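Local coordinates for COG0778: Nitroreductase (Streptococcus pneumoniae, PDB 2B67), which binds flavin mononucleotide and, as a member of the nitroreductase family, probably catalyses reduction of its substrates with electrons from a nicotinamide cofactor, at residues Leu144-Asp148 against Gln149-Ser153. Residues are numbered along the deposited sequence; the frame is centred on the assembly and turned at random.
Sequences LALTD and QGIGS
Leu-146, Gln-149 and Ile-151 carry this helix end, a Schellman motif in which the chain leaves its last turn and swings round into a strand. The carbonyl oxygen of Leu-146 accepts from both faces of its plane: Ile-151 N gives the straighter bond, the 6→1 bond of the motif, to Leu-146 O at 2.8 Å, and Gln-149 N reaches the same oxygen at 2.9 Å by a bent one (130° at the hydrogen) from well above the plane. Gln-149 N also keeps a weak bond to Ala-145 O, a remnant of the helical pattern. The 5→2 bond joins Gly-150 N to Thr-147 O at 2.8 Å. Gly-150 is the C-prime residue, and its positive phi (84°) turns the backbone back over the helix end.

Folding back this way brings Ile-151 CB to 4.3 Å from Leu-146 CB. Further along, Leu-146 CD1 lies against Ser-153 CB. The side chain of Gln-149 starts with CG beside its own backbone N (chi1 -59°), which lays CG 3.5 Å from Ala-145 O; beyond it the chain is extended and NE2 hydrogen-bonds Asp-28 O. A water that donates to Ala-145 O accepts only weakly from NE2. A second water, between Thr-147, Ile-151 and Ser-153, donates to both Thr-147 OG1 and Ile-151 O and hydrogen-bonds Ser-153 OG, tying helix to strand; Thr-147 OG1 is bonded to Val-143 O as well.

The motif thus links helix 124-148 to strand 152-156, an outermost strand of the antiparallel sheet within this chain, with the Ser-153 side chain about 8 Å from a bound FMN. Leu-146 and Ile-151 pack on Val-182 of strand 174-183, helix 26-36 meets Leu-146 and Gln-149 through Ala-32, and Phe-6 of the second subunit packs on Ala-145 and Asp-148.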
# COMPACT_ATOMS: atom_id res chain seq x y z
N LEU A 144 4.21 6.79 -7.24
CA LEU A 144 5.12 7.87 -6.84
C LEU A 144 6.37 7.89 -7.71
O LEU A 144 6.80 8.97 -8.15
CB LEU A 144 5.51 7.78 -5.35
CG LEU A 144 4.36 8.12 -4.40
CD1 LEU A 144 4.75 7.65 -2.97
CD2 LEU A 144 4.06 9.60 -4.45
N ALA A 145 6.92 6.70 -7.97
CA ALA A 145 8.07 6.60 -8.85
C ALA A 145 7.76 7.12 -10.27
O ALA A 145 8.57 7.80 -10.88
CB ALA A 145 8.67 5.16 -8.86
N LEU A 146 6.58 6.79 -10.79
CA LEU A 146 6.12 7.30 -12.10
C LEU A 146 5.99 8.81 -12.09
O LEU A 146 6.47 9.52 -13.03
CB LEU A 146 4.76 6.66 -12.46
CG LEU A 146 4.84 5.17 -12.87
CD1 LEU A 146 3.47 4.48 -13.01
CD2 LEU A 146 5.68 4.98 -14.14
N THR A 147 5.34 9.31 -11.03
CA THR A 147 5.13 10.73 -10.81
C THR A 147 6.46 11.44 -10.78
O THR A 147 6.61 12.47 -11.44
CB THR A 147 4.39 11.00 -9.48
OG1 THR A 147 3.10 10.38 -9.50
CG2 THR A 147 4.23 12.53 -9.25
N ASP A 148 7.42 10.91 -10.01
CA ASP A 148 8.78 11.46 -10.00
C ASP A 148 9.45 11.59 -11.38
O ASP A 148 10.32 12.42 -11.57
CB ASP A 148 9.70 10.63 -9.11
CG ASP A 148 10.98 11.37 -8.75
OD1 ASP A 148 12.08 10.87 -9.08
OD2 ASP A 148 10.87 12.47 -8.17
N GLN A 149 9.06 10.74 -12.32
CA GLN A 149 9.59 10.84 -13.66
C GLN A 149 8.71 11.68 -14.55
O GLN A 149 8.97 11.74 -15.74
CB GLN A 149 9.73 9.48 -14.30
CG GLN A 149 10.60 8.51 -13.58
CD GLN A 149 10.94 7.34 -14.49
OE1 GLN A 149 11.14 7.54 -15.69
NE2 GLN A 149 11.03 6.12 -13.93
N GLY A 150 7.68 12.31 -14.01
CA GLY A 150 6.79 13.17 -14.82
C GLY A 150 5.70 12.39 -15.55
O GLY A 150 5.09 12.90 -16.51
N ILE A 151 5.45 11.15 -15.11
CA ILE A 151 4.47 10.26 -15.77
C ILE A 151 3.22 10.10 -14.89
O ILE A 151 3.33 9.82 -13.68
CB ILE A 151 5.11 8.89 -16.16
CG1 ILE A 151 6.35 9.13 -17.06
CG2 ILE A 151 4.09 7.95 -16.91
CD1 ILE A 151 7.25 7.90 -17.25
N GLY A 152 2.06 10.32 -15.50
CA GLY A 152 0.75 10.21 -14.84
C GLY A 152 0.34 8.75 -14.74
O GLY A 152 0.99 7.88 -15.37
N SER A 153 -0.67 8.45 -13.93
CA SER A 153 -1.15 7.08 -13.70
C SER A 153 -2.48 7.14 -13.00
O SER A 153 -2.83 8.16 -12.42
CB SER A 153 -0.18 6.27 -12.82
OG SER A 153 0.14 6.96 -11.61
O HOH W 1 11.07 7.08 -10.65
O HOH W 2 1.75 9.22 -11.61